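Local coordinates for protein serine acetyltransferase (Neisseria gonorrhoeae, PDB 6WYE) that probably catalyses the transfer of an acetyl group from acetyl-CoA to L-serine, giving O-acetyl-L-serine, the first of two steps from serine to cysteine, at residues 24-29 with 112-117; 37-42 with 59-64; 134-139 with 167-172. All coordinates share one frame; numbering follows the deposited sequence.

Interaction 1. Residues 24-29 with 112-117. With NA (sodium ion), chain G; LMR ((2S)-2-hydroxybutanedioic acid), chain H.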
ATOM      1  N   LYS A  24      17.803  27.962  24.470  1.00 58.86           N
ATOM      2  CA  LYS A  24      18.303  28.648  23.280  1.00 57.35           C
ATOM      3  C   LYS A  24      17.252  28.677  22.175  1.00 58.36           C
ATOM      4  O   LYS A  24      16.569  27.680  21.943  1.00 60.47           O
ATOM      5  CB  LYS A  24      19.577  27.971  22.761  1.00 53.25           C
ATOM      6  N   ASN A  25      17.128  29.812  21.491  1.00 55.53           N
ATOM      7  CA  ASN A  25      16.228  29.916  20.348  1.00 54.12           C
ATOM      8  C   ASN A  25      16.626  31.137  19.518  1.00 53.30           C
ATOM      9  O   ASN A  25      17.629  31.803  19.798  1.00 55.12           O
ATOM     10  CB  ASN A  25      14.766  29.964  20.810  1.00 52.93           C
ATOM     11  CG  ASN A  25      14.463  31.157  21.697  1.00 51.57           C
ATOM     12  OD1 ASN A  25      14.900  32.269  21.426  1.00 53.34           O
ATOM     13  ND2 ASN A  25      13.679  30.935  22.740  1.00 47.90           N
ATOM     14  N   HIS A  26      15.807  31.462  18.517  1.00 50.61           N
ATOM     15  CA  HIS A  26      16.102  32.571  17.620  1.00 48.69           C
ATOM     16  C   HIS A  26      15.852  33.935  18.252  1.00 51.03           C
ATOM     17  O   HIS A  26      16.202  34.951  17.644  1.00 52.69           O
ATOM     18  CB  HIS A  26      15.280  32.447  16.337  1.00 46.25           C
ATOM     19  CG  HIS A  26      13.840  32.821  16.508  1.00 47.32           C
ATOM     20  ND1 HIS A  26      12.883  31.921  16.924  1.00 46.77           N
ATOM     21  CD2 HIS A  26      13.199  34.002  16.335  1.00 47.63           C
ATOM     22  CE1 HIS A  26      11.711  32.532  16.996  1.00 48.06           C
ATOM     23  NE2 HIS A  26      11.875  33.796  16.646  1.00 46.70           N
ATOM     24  N   LEU A  27      15.271  33.986  19.449  1.00 51.92           N
ATOM     25  CA  LEU A  27      15.006  35.244  20.133  1.00 55.32           C
ATOM     26  C   LEU A  27      16.029  35.575  21.215  1.00 56.87           C
ATOM     27  O   LEU A  27      15.943  36.652  21.814  1.00 54.90           O
ATOM     28  CB  LEU A  27      13.610  35.222  20.762  1.00 54.10           C
ATOM     29  CG  LEU A  27      12.459  34.910  19.816  1.00 53.20           C
ATOM     30  CD1 LEU A  27      11.263  34.421  20.613  1.00 53.73           C
ATOM     31  CD2 LEU A  27      12.120  36.161  19.016  1.00 50.80           C
ATOM     32  N   ASN A  28      16.986  34.676  21.499  1.00 58.53           N
ATOM     33  CA  ASN A  28      17.907  34.922  22.604  1.00 60.44           C
ATOM     34  C   ASN A  28      19.306  34.379  22.334  1.00 63.03           C
ATOM     35  O   ASN A  28      20.049  34.100  23.280  1.00 64.00           O
ATOM     36  CB  ASN A  28      17.351  34.334  23.916  1.00 60.29           C
ATOM     37  CG  ASN A  28      17.177  32.819  23.872  1.00 60.98           C
ATOM     38  OD1 ASN A  28      17.833  32.114  23.103  1.00 60.30           O
ATOM     39  ND2 ASN A  28      16.286  32.314  24.713  1.00 62.63           N
ATOM     40  N   THR A  29      19.685  34.227  21.066  1.00 65.59           N
ATOM     41  CA  THR A  29      21.007  33.707  20.741  1.00 68.96           C
ATOM     42  C   THR A  29      21.498  34.343  19.449  1.00 70.49           C
ATOM     43  O   THR A  29      20.787  34.329  18.438  1.00 69.46           O
ATOM     44  CB  THR A  29      20.981  32.181  20.602  1.00 69.52           C
ATOM     45  OG1 THR A  29      20.492  31.603  21.819  1.00 70.21           O
ATOM     46  CG2 THR A  29      22.379  31.642  20.310  1.00 68.55           C
ATOM     47  N   ALA A 112       7.844  32.325  13.076  1.00 37.21           N
ATOM     48  CA  ALA A 112       6.555  32.923  13.411  1.00 36.05           C
ATOM     49  C   ALA A 112       5.715  31.989  14.275  1.00 35.63           C
ATOM     50  O   ALA A 112       5.096  32.424  15.256  1.00 33.70           O
ATOM     51  CB  ALA A 112       5.800  33.308  12.134  1.00 34.28           C
ATOM     52  N   ILE A 113       5.678  30.697  13.936  1.00 33.30           N
ATOM     53  CA  ILE A 113       4.865  29.777  14.728  1.00 33.41           C
ATOM     54  C   ILE A 113       5.448  29.627  16.127  1.00 31.46           C
ATOM     55  O   ILE A 113       4.715  29.596  17.121  1.00 34.28           O
ATOM     56  CB  ILE A 113       4.732  28.410  14.025  1.00 32.16           C
ATOM     57  CG1 ILE A 113       3.861  28.499  12.758  1.00 30.91           C
ATOM     58  CG2 ILE A 113       4.127  27.395  14.977  1.00 29.61           C
ATOM     59  CD1 ILE A 113       4.263  27.441  11.699  1.00 31.13           C
ATOM     60  N   TYR A 114       6.769  29.487  16.224  1.00 34.82           N
ATOM     61  CA  TYR A 114       7.416  29.432  17.532  1.00 34.22           C
ATOM     62  C   TYR A 114       7.066  30.662  18.369  1.00 36.83           C
ATOM     63  O   TYR A 114       6.734  30.547  19.556  1.00 35.39           O
ATOM     64  CB  TYR A 114       8.926  29.314  17.339  1.00 36.21           C
ATOM     65  CG  TYR A 114       9.714  29.095  18.610  1.00 40.66           C
ATOM     66  CD1 TYR A 114      10.102  30.171  19.412  1.00 41.32           C
ATOM     67  CD2 TYR A 114      10.077  27.811  19.010  1.00 41.15           C
ATOM     68  CE1 TYR A 114      10.824  29.964  20.578  1.00 44.20           C
ATOM     69  CE2 TYR A 114      10.802  27.598  20.169  1.00 42.96           C
ATOM     70  CZ  TYR A 114      11.170  28.674  20.950  1.00 45.35           C
ATOM     71  OH  TYR A 114      11.890  28.455  22.106  1.00 51.22           O
ATOM     72  N   GLU A 115       7.102  31.844  17.755  1.00 37.86           N
ATOM     73  CA  GLU A 115       6.837  33.081  18.485  1.00 41.96           C
ATOM     74  C   GLU A 115       5.387  33.164  18.944  1.00 40.39           C
ATOM     75  O   GLU A 115       5.116  33.499  20.099  1.00 40.38           O
ATOM     76  CB  GLU A 115       7.181  34.290  17.612  1.00 44.81           C
ATOM     77  CG  GLU A 115       8.677  34.499  17.416  1.00 47.01           C
ATOM     78  CD  GLU A 115       8.980  35.462  16.284  1.00 48.25           C
ATOM     79  OE1 GLU A 115       8.036  36.122  15.807  1.00 49.88           O
ATOM     80  OE2 GLU A 115      10.156  35.546  15.862  1.00 48.59           O
ATOM     81  N   ARG A 116       4.441  32.864  18.048  1.00 38.15           N
ATOM     82  CA  ARG A 116       3.043  33.220  18.258  1.00 35.40           C
ATOM     83  C   ARG A 116       2.175  32.101  18.820  1.00 36.75           C
ATOM     84  O   ARG A 116       1.130  32.398  19.403  1.00 36.73           O
ATOM     85  CB  ARG A 116       2.420  33.708  16.943  1.00 35.69           C
ATOM     86  CG  ARG A 116       3.222  34.805  16.253  1.00 34.22           C
ATOM     87  CD  ARG A 116       2.762  35.008  14.827  1.00 33.18           C
ATOM     88  NE  ARG A 116       3.731  35.727  14.005  1.00 32.16           N
ATOM     89  CZ  ARG A 116       3.595  35.931  12.697  1.00 32.51           C
ATOM     90  NH1 ARG A 116       2.525  35.471  12.050  1.00 34.84           N
ATOM     91  NH2 ARG A 116       4.538  36.576  12.026  1.00 33.38           N
ATOM     92  N   ASP A 117       2.562  30.826  18.659  1.00 34.72           N
ATOM     93  CA  ASP A 117       1.709  29.724  19.092  1.00 33.11           C
ATOM     94  C   ASP A 117       2.226  29.203  20.415  1.00 32.54           C
ATOM     95  O   ASP A 117       3.330  28.653  20.453  1.00 33.47           O
ATOM     96  CB  ASP A 117       1.690  28.601  18.045  1.00 30.28           C
ATOM     97  CG  ASP A 117       0.746  27.452  18.411  1.00 32.37           C
ATOM     98  OD1 ASP A 117       0.130  27.466  19.507  1.00 29.56           O
ATOM     99  OD2 ASP A 117       0.635  26.512  17.578  1.00 34.48           O
TER
HETATM  100 NA    NA G 301       5.448  29.382  21.110  1.00 43.06          NA
HETATM  101  C1  LMR H 302      -2.919  28.067  21.560  1.00 34.24           C
HETATM  102  O1A LMR H 302      -3.399  28.930  22.250  1.00 34.97           O
HETATM  103  O1B LMR H 302      -2.367  27.088  21.982  1.00 31.83           O
HETATM  104  C2  LMR H 302      -3.043  28.251  20.045  1.00 34.67           C
HETATM  105  O2  LMR H 302      -2.579  27.136  19.355  1.00 35.91           O
HETATM  106  C3  LMR H 302      -4.485  28.528  19.611  1.00 37.81           C
HETATM  107  C4  LMR H 302      -5.426  27.409  19.993  1.00 38.59           C
HETATM  108  O4A LMR H 302      -4.961  26.383  20.397  1.00 36.89           O
HETATM  109  O4B LMR H 302      -6.600  27.592  19.876  1.00 38.92           O
HETATM  110  O   HOH W   1       4.260  31.373  21.852  1.00 37.50           O
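His26 and Glu115 meet through a short His-carboxylate hydrogen bond, 2.6 Å from His26 NE2 to Glu115 OE2, on the surface of the molecule. The carboxylate oxygen offers its anti lone pair, the less usual choice, and lies close to the plane of the imidazole. Tyr123 hydrogen-bonds ND1 of the same ring, so both histidine nitrogens are held and the rotation of the ring is fixed. His26 CE1 also comes 3.7 Å from Tyr114 CD1, the two rings lying obliquely with planes 72° apart, neither stacked nor edge-to-face.

Alongside, Asn25 ND2 donates to Tyr114 OH over 3.1 Å from the edge of the phenol ring, though the bond is bent (141° at the hydrogen). Tyr114 points its ring at the turn because CG lies anti to the backbone N (chi1 -174°). Leu27 CD2 comes 3.8 Å from Glu115 OE2. The loop is internally bonded: Asn25 OD1 accepts from Leu27 N in an Asx turn, within a type I turn from Asn25 to Asn28.

Tyr114 also gives its carbonyl O to the sodium ion, joined by the carbonyls of Asp117 and Cys120 and by a water held by Glu115 O. Asp117 OD1 lies 2.7 Å from malate O2, in a pocket shared with Asp182 and with Arg217 and His218 of a second subunit. The contact lays the loop preceding helix 34-48 against helix 100-116, whose Ile113 and Arg116 touch strand 180-182.

Interaction 2. Residues 37-42 with 59-64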
ATOM      1  N   THR A  37      19.403  23.337  15.205  1.00 38.86           N
ATOM      2  CA  THR A  37      18.508  23.149  16.345  1.00 39.76           C
ATOM      3  C   THR A  37      17.455  22.090  16.030  1.00 37.55           C
ATOM      4  O   THR A  37      17.128  21.248  16.875  1.00 37.27           O
ATOM      5  CB  THR A  37      17.827  24.473  16.695  1.00 41.40           C
ATOM      6  OG1 THR A  37      18.822  25.463  16.969  1.00 40.80           O
ATOM      7  CG2 THR A  37      16.907  24.314  17.906  1.00 40.64           C
ATOM      8  N   ILE A  38      16.941  22.101  14.803  1.00 35.65           N
ATOM      9  CA  ILE A  38      15.964  21.097  14.392  1.00 34.57           C
ATOM     10  C   ILE A  38      16.595  19.708  14.421  1.00 35.47           C
ATOM     11  O   ILE A  38      15.978  18.737  14.881  1.00 35.91           O
ATOM     12  CB  ILE A  38      15.395  21.466  13.008  1.00 32.91           C
ATOM     13  CG1 ILE A  38      14.316  22.555  13.162  1.00 27.20           C
ATOM     14  CG2 ILE A  38      14.886  20.218  12.250  1.00 31.06           C
ATOM     15  CD1 ILE A  38      14.059  23.349  11.869  1.00 29.91           C
ATOM     16  N   ARG A  39      17.851  19.603  13.969  1.00 33.49           N
ATOM     17  CA  ARG A  39      18.550  18.321  14.014  1.00 37.75           C
ATOM     18  C   ARG A  39      18.711  17.835  15.448  1.00 37.33           C
ATOM     19  O   ARG A  39      18.531  16.643  15.724  1.00 34.91           O
ATOM     20  CB  ARG A  39      19.919  18.437  13.328  1.00 40.39           C
ATOM     21  CG  ARG A  39      19.854  18.714  11.821  1.00 40.13           C
ATOM     22  CD  ARG A  39      21.219  18.573  11.140  1.00 41.15           C
ATOM     23  NE  ARG A  39      21.819  17.267  11.403  1.00 38.94           N
ATOM     24  CZ  ARG A  39      21.567  16.179  10.682  1.00 41.50           C
ATOM     25  NH1 ARG A  39      20.727  16.239   9.650  1.00 42.46           N
ATOM     26  NH2 ARG A  39      22.136  15.025  10.999  1.00 41.74           N
ATOM     27  N   GLU A  40      19.031  18.752  16.377  1.00 38.06           N
ATOM     28  CA  GLU A  40      19.239  18.385  17.778  1.00 38.26           C
ATOM     29  C   GLU A  40      17.930  17.969  18.441  1.00 37.24           C
ATOM     30  O   GLU A  40      17.904  17.003  19.215  1.00 38.19           O
ATOM     31  CB  GLU A  40      19.901  19.540  18.556  1.00 37.04           C
ATOM     32  N   GLU A  41      16.847  18.718  18.202  1.00 34.01           N
ATOM     33  CA  GLU A  41      15.534  18.292  18.684  1.00 31.40           C
ATOM     34  C   GLU A  41      15.183  16.913  18.140  1.00 33.03           C
ATOM     35  O   GLU A  41      14.617  16.072  18.851  1.00 34.90           O
ATOM     36  CB  GLU A  41      14.450  19.283  18.253  1.00 34.21           C
ATOM     37  CG  GLU A  41      14.600  20.701  18.742  1.00 37.97           C
ATOM     38  CD  GLU A  41      13.573  21.636  18.108  1.00 37.71           C
ATOM     39  OE1 GLU A  41      12.896  21.229  17.137  1.00 35.90           O
ATOM     40  OE2 GLU A  41      13.442  22.783  18.584  1.00 36.94           O
ATOM     41  N   THR A  42      15.481  16.677  16.865  1.00 35.89           N
ATOM     42  CA  THR A  42      15.074  15.423  16.240  1.00 35.03           C
ATOM     43  C   THR A  42      15.892  14.259  16.783  1.00 35.25           C
ATOM     44  O   THR A  42      15.341  13.189  17.074  1.00 32.28           O
ATOM     45  CB  THR A  42      15.209  15.538  14.725  1.00 35.95           C
ATOM     46  OG1 THR A  42      14.323  16.568  14.251  1.00 35.79           O
ATOM     47  CG2 THR A  42      14.855  14.209  14.046  1.00 39.02           C
ATOM     48  N   THR A  59      13.443  11.047   7.389  1.00 32.60           N
ATOM     49  CA  THR A  59      12.833  12.327   7.055  1.00 31.78           C
ATOM     50  C   THR A  59      13.716  13.523   7.407  1.00 33.00           C
ATOM     51  O   THR A  59      13.692  14.526   6.687  1.00 35.10           O
ATOM     52  CB  THR A  59      11.479  12.457   7.760  1.00 29.96           C
ATOM     53  OG1 THR A  59      10.620  11.398   7.329  1.00 31.11           O
ATOM     54  CG2 THR A  59      10.815  13.811   7.452  1.00 29.39           C
ATOM     55  N   VAL A  60      14.486  13.453   8.496  1.00 28.23           N
ATOM     56  CA  VAL A  60      15.247  14.616   8.953  1.00 31.83           C
ATOM     57  C   VAL A  60      16.756  14.371   8.958  1.00 33.89           C
ATOM     58  O   VAL A  60      17.503  15.055   8.247  1.00 36.30           O
ATOM     59  CB  VAL A  60      14.769  15.053  10.344  1.00 28.90           C
ATOM     60  CG1 VAL A  60      15.633  16.204  10.870  1.00 30.35           C
ATOM     61  CG2 VAL A  60      13.255  15.454  10.285  1.00 27.10           C
ATOM     62  N   LEU A  61      17.220  13.412   9.767  1.00 32.15           N
ATOM     63  CA  LEU A  61      18.644  13.382  10.122  1.00 34.04           C
ATOM     64  C   LEU A  61      19.540  12.978   8.950  1.00 35.23           C
ATOM     65  O   LEU A  61      20.681  13.444   8.868  1.00 37.11           O
ATOM     66  CB  LEU A  61      18.874  12.459  11.321  1.00 32.37           C
ATOM     67  CG  LEU A  61      18.102  12.814  12.593  1.00 36.87           C
ATOM     68  CD1 LEU A  61      18.428  11.816  13.681  1.00 38.90           C
ATOM     69  CD2 LEU A  61      18.418  14.237  13.078  1.00 37.92           C
ATOM     70  N   ARG A  62      19.063  12.128   8.035  1.00 36.62           N
ATOM     71  CA  ARG A  62      19.889  11.768   6.887  1.00 38.04           C
ATOM     72  C   ARG A  62      19.973  12.876   5.840  1.00 41.09           C
ATOM     73  O   ARG A  62      20.723  12.730   4.869  1.00 41.77           O
ATOM     74  CB  ARG A  62      19.381  10.474   6.231  1.00 38.22           C
ATOM     75  N   HIS A  63      19.236  13.970   5.999  1.00 38.47           N
ATOM     76  CA  HIS A  63      19.265  15.044   5.017  1.00 38.87           C
ATOM     77  C   HIS A  63      20.287  16.110   5.404  1.00 39.70           C
ATOM     78  O   HIS A  63      20.684  16.236   6.562  1.00 39.48           O
ATOM     79  CB  HIS A  63      17.884  15.688   4.874  1.00 40.62           C
ATOM     80  CG  HIS A  63      16.839  14.739   4.395  1.00 43.41           C
ATOM     81  ND1 HIS A  63      16.459  14.656   3.076  1.00 44.02           N
ATOM     82  CD2 HIS A  63      16.120  13.802   5.055  1.00 43.87           C
ATOM     83  CE1 HIS A  63      15.544  13.715   2.942  1.00 44.28           C
ATOM     84  NE2 HIS A  63      15.313  13.187   4.129  1.00 44.08           N
ATOM     85  N   GLU A  64      20.690  16.897   4.406  1.00 45.33           N
ATOM     86  CA  GLU A  64      21.712  17.918   4.589  1.00 48.87           C
ATOM     87  C   GLU A  64      21.144  19.324   4.724  1.00 48.46           C
ATOM     88  O   GLU A  64      21.916  20.256   4.980  1.00 50.59           O
ATOM     89  CB  GLU A  64      22.709  17.887   3.421  1.00 50.61           C
TER
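Arg39 reaches across from helix 34-48 to grip one backbone oxygen, Leu61 O, with both terminal nitrogens. NH1 donates to this oxygen over 2.9 Å, and NH2 donates to Leu61 O over 3.0 Å. The grip is end-on, through NH1 and NH2, and the oxygen lies in the guanidinium plane (3° out). At the carbonyl the two donors differ: NH2 sits in the carbonyl plane on a lone pair, whereas NH1 stands above it. A bend at chi3 (55°) turns the guanidinium toward Leu61, where helix 53-61, after a wider pi-type turn at 59-61, gives way to the loop. Val60 O takes the amide of His63, while Leu61 O takes the two Arg39 nitrogens. His63 O is also near NH1, but at a poor angle for a bond. Leu61 CD2 lies over one guanidinium face.

Thr42 satisfies its hydroxyl within its own helix: OG1 donates to Ile38 O over 2.8 Å, and that oxygen also accepts the helical bond from Thr42 N, the two donors arriving from opposite faces of its plane. With the hydroxyl so engaged, the threonine meets Val60 tip to tip, Thr42 OG1 lying 3.6 Å from Val60 CG1. His63 has both ring nitrogens occupied, NE2 by Gln58 O and ND1 by Ser68.

An arginine side chain of one helix thus binds a main-chain carbonyl of the next, tying helix 34-48 to helix 53-61 in the helical N-terminal region of serine acetyltransferase.

Interaction 3. Residues 134-139 with 167-172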
ATOM      1  N   HIS A 134       2.314  22.636   6.877  1.00 27.08           N
ATOM      2  CA  HIS A 134       2.479  21.823   5.675  1.00 26.83           C
ATOM      3  C   HIS A 134       1.715  22.423   4.495  1.00 25.74           C
ATOM      4  O   HIS A 134       2.255  22.542   3.388  1.00 26.65           O
ATOM      5  CB  HIS A 134       2.008  20.384   5.928  1.00 25.33           C
ATOM      6  CG  HIS A 134       2.736  19.701   7.041  1.00 28.14           C
ATOM      7  ND1 HIS A 134       2.126  18.802   7.886  1.00 28.14           N
ATOM      8  CD2 HIS A 134       4.022  19.799   7.458  1.00 27.86           C
ATOM      9  CE1 HIS A 134       3.005  18.376   8.781  1.00 28.62           C
ATOM     10  NE2 HIS A 134       4.164  18.960   8.539  1.00 28.21           N
ATOM     11  N   ALA A 135       0.465  22.836   4.721  1.00 26.50           N
ATOM     12  CA  ALA A 135      -0.352  23.326   3.610  1.00 27.50           C
ATOM     13  C   ALA A 135       0.231  24.599   3.012  1.00 29.14           C
ATOM     14  O   ALA A 135       0.259  24.758   1.784  1.00 30.93           O
ATOM     15  CB  ALA A 135      -1.790  23.573   4.069  1.00 23.07           C
ATOM     16  N   ILE A 136       0.699  25.515   3.868  1.00 24.72           N
ATOM     17  CA  ILE A 136       1.286  26.761   3.386  1.00 27.51           C
ATOM     18  C   ILE A 136       2.490  26.471   2.500  1.00 29.61           C
ATOM     19  O   ILE A 136       2.625  27.025   1.405  1.00 31.73           O
ATOM     20  CB  ILE A 136       1.692  27.660   4.576  1.00 30.16           C
ATOM     21  CG1 ILE A 136       0.481  28.229   5.321  1.00 29.65           C
ATOM     22  CG2 ILE A 136       2.623  28.792   4.119  1.00 29.15           C
ATOM     23  CD1 ILE A 136      -0.463  28.990   4.451  1.00 35.32           C
ATOM     24  N   GLN A 137       3.406  25.627   2.985  1.00 30.89           N
ATOM     25  CA  GLN A 137       4.620  25.358   2.222  1.00 31.40           C
ATOM     26  C   GLN A 137       4.313  24.562   0.964  1.00 31.23           C
ATOM     27  O   GLN A 137       4.926  24.801  -0.081  1.00 34.00           O
ATOM     28  CB  GLN A 137       5.660  24.633   3.078  1.00 31.87           C
ATOM     29  CG  GLN A 137       5.985  25.268   4.450  1.00 31.53           C
ATOM     30  CD  GLN A 137       5.850  26.784   4.486  1.00 31.69           C
ATOM     31  OE1 GLN A 137       6.251  27.484   3.552  1.00 31.43           O
ATOM     32  NE2 GLN A 137       5.293  27.298   5.583  1.00 31.28           N
ATOM     33  N   ALA A 138       3.386  23.596   1.040  1.00 27.66           N
ATOM     34  CA  ALA A 138       2.958  22.929  -0.185  1.00 28.00           C
ATOM     35  C   ALA A 138       2.425  23.946  -1.183  1.00 30.49           C
ATOM     36  O   ALA A 138       2.673  23.829  -2.388  1.00 32.88           O
ATOM     37  CB  ALA A 138       1.893  21.868   0.106  1.00 28.52           C
ATOM     38  N   HIS A 139       1.695  24.961  -0.703  1.00 28.90           N
ATOM     39  CA  HIS A 139       1.179  25.949  -1.652  1.00 30.15           C
ATOM     40  C   HIS A 139       2.301  26.767  -2.279  1.00 29.44           C
ATOM     41  O   HIS A 139       2.281  27.027  -3.486  1.00 31.24           O
ATOM     42  CB  HIS A 139       0.183  26.900  -1.007  1.00 32.21           C
ATOM     43  CG  HIS A 139      -0.053  28.121  -1.846  1.00 34.54           C
ATOM     44  ND1 HIS A 139      -0.779  28.082  -3.020  1.00 36.14           N
ATOM     45  CD2 HIS A 139       0.437  29.380  -1.749  1.00 35.51           C
ATOM     46  CE1 HIS A 139      -0.773  29.280  -3.578  1.00 37.33           C
ATOM     47  NE2 HIS A 139      -0.042  30.086  -2.825  1.00 35.60           N
ATOM     48  N   VAL A 167      -7.377  21.856   3.340  1.00 29.34           N
ATOM     49  CA  VAL A 167      -7.038  23.237   3.014  1.00 28.07           C
ATOM     50  C   VAL A 167      -7.131  23.402   1.504  1.00 27.50           C
ATOM     51  O   VAL A 167      -6.547  22.614   0.754  1.00 27.09           O
ATOM     52  CB  VAL A 167      -5.626  23.603   3.507  1.00 30.84           C
ATOM     53  CG1 VAL A 167      -5.217  24.953   2.941  1.00 30.56           C
ATOM     54  CG2 VAL A 167      -5.548  23.629   5.037  1.00 29.29           C
ATOM     55  N   ASP A 168      -7.851  24.425   1.052  1.00 24.46           N
ATOM     56  CA  ASP A 168      -8.026  24.656  -0.379  1.00 25.71           C
ATOM     57  C   ASP A 168      -7.423  26.016  -0.712  1.00 26.30           C
ATOM     58  O   ASP A 168      -8.035  27.051  -0.443  1.00 26.25           O
ATOM     59  CB  ASP A 168      -9.510  24.569  -0.767  1.00 25.21           C
ATOM     60  CG  ASP A 168      -9.729  24.642  -2.265  1.00 29.23           C
ATOM     61  OD1 ASP A 168      -8.820  25.101  -2.990  1.00 30.52           O
ATOM     62  OD2 ASP A 168     -10.816  24.234  -2.734  1.00 29.92           O
ATOM     63  N   ILE A 169      -6.228  26.019  -1.294  1.00 26.67           N
ATOM     64  CA  ILE A 169      -5.587  27.247  -1.749  1.00 27.86           C
ATOM     65  C   ILE A 169      -5.349  27.132  -3.254  1.00 28.33           C
ATOM     66  O   ILE A 169      -4.648  26.221  -3.713  1.00 28.00           O
ATOM     67  CB  ILE A 169      -4.273  27.520  -1.003  1.00 29.09           C
ATOM     68  CG1 ILE A 169      -4.502  27.569   0.515  1.00 30.07           C
ATOM     69  CG2 ILE A 169      -3.631  28.822  -1.506  1.00 29.68           C
ATOM     70  CD1 ILE A 169      -3.196  27.478   1.310  1.00 29.59           C
ATOM     71  N   HIS A 170      -5.915  28.063  -4.012  1.00 27.23           N
ATOM     72  CA  HIS A 170      -5.701  28.088  -5.451  1.00 31.34           C
ATOM     73  C   HIS A 170      -4.224  28.333  -5.758  1.00 29.85           C
ATOM     74  O   HIS A 170      -3.594  29.166  -5.111  1.00 30.96           O
ATOM     75  CB  HIS A 170      -6.553  29.192  -6.088  1.00 32.07           C
ATOM     76  CG  HIS A 170      -6.636  29.095  -7.577  1.00 32.24           C
ATOM     77  ND1 HIS A 170      -5.620  29.519  -8.406  1.00 33.03           N
ATOM     78  CD2 HIS A 170      -7.597  28.583  -8.387  1.00 33.46           C
ATOM     79  CE1 HIS A 170      -5.957  29.284  -9.666  1.00 33.25           C
ATOM     80  NE2 HIS A 170      -7.152  28.719  -9.681  1.00 34.07           N
ATOM     81  N   PRO A 171      -3.644  27.633  -6.736  1.00 32.35           N
ATOM     82  CA  PRO A 171      -2.202  27.805  -7.008  1.00 31.44           C
ATOM     83  C   PRO A 171      -1.793  29.230  -7.328  1.00 35.24           C
ATOM     84  O   PRO A 171      -0.613  29.577  -7.145  1.00 34.39           O
ATOM     85  CB  PRO A 171      -1.957  26.882  -8.216  1.00 32.78           C
ATOM     86  CG  PRO A 171      -3.077  25.952  -8.223  1.00 32.68           C
ATOM     87  CD  PRO A 171      -4.261  26.670  -7.657  1.00 29.06           C
ATOM     88  N   ALA A 172      -2.722  30.064  -7.810  1.00 36.07           N
ATOM     89  CA  ALA A 172      -2.419  31.445  -8.149  1.00 36.12           C
ATOM     90  C   ALA A 172      -2.413  32.380  -6.942  1.00 39.71           C
ATOM     91  O   ALA A 172      -1.939  33.514  -7.063  1.00 42.89           O
ATOM     92  CB  ALA A 172      -3.413  31.952  -9.203  1.00 36.15           C
TER
HETATM   93  O   HOH W   2      -2.045  25.668  -4.249  1.00 33.29           O
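His139 and Ile169 make the centre of this buried contact. The methyl CG2 of Ile169 sits over one face of the imidazole, 3.6 Å from its centroid and 23° off the ring normal, a CH-pi contact displaced toward ND1. The ring is extended toward the strand by a first torsion that sets CG anti to the backbone N (chi1 164°), and the two side chains cross at about a right angle. The edge of the ring is in polar surroundings. A water molecule in the ring plane is hydrogen-bonded to His139 ND1 at 3.0 Å and donates to Ile169 O, while His139 NE2 is hydrogen-bonded to Ala173 O; His139 CE1 comes 3.2 Å from His170 O. Both ring nitrogens therefore have partners, and the imidazole is pinned flat beneath the methyl group.

A turn earlier on the helix, Ala135 CB meets CB, CG1 and CG2 of Val167 about equally closely.

Helix 131-147 thereby joins the helical region to strand 168-169, the first strand of the left-handed beta-helix, while helix 151-165 touches Ala135 and Pro171. Asp168 hydrogen-bonds His183 of the third subunit, a malate-pocket residue, so the strand reaches a ligand site at the subunit interface.

In the fold
Two contacts lie in the helical region and the third joins it to the left-handed beta-helix. Along the chain, interaction 2 falls between the two halves of interaction 1, and interaction 3 follows both. Centres lie about 18 Å apart for interactions 1 and 2, and about 24 Å from interaction 3 to each of the others; none touch. Interaction 2 stays among the N-terminal helices, interaction 1 lays the N-terminal loop on helix 100-116 near bound malate, and interaction 3 links helix 131-147 to strand 168-169, where the repeats' parallel sheets begin. Tyr123 bridges the first two, bonding His26 in one and Glu41 in the other.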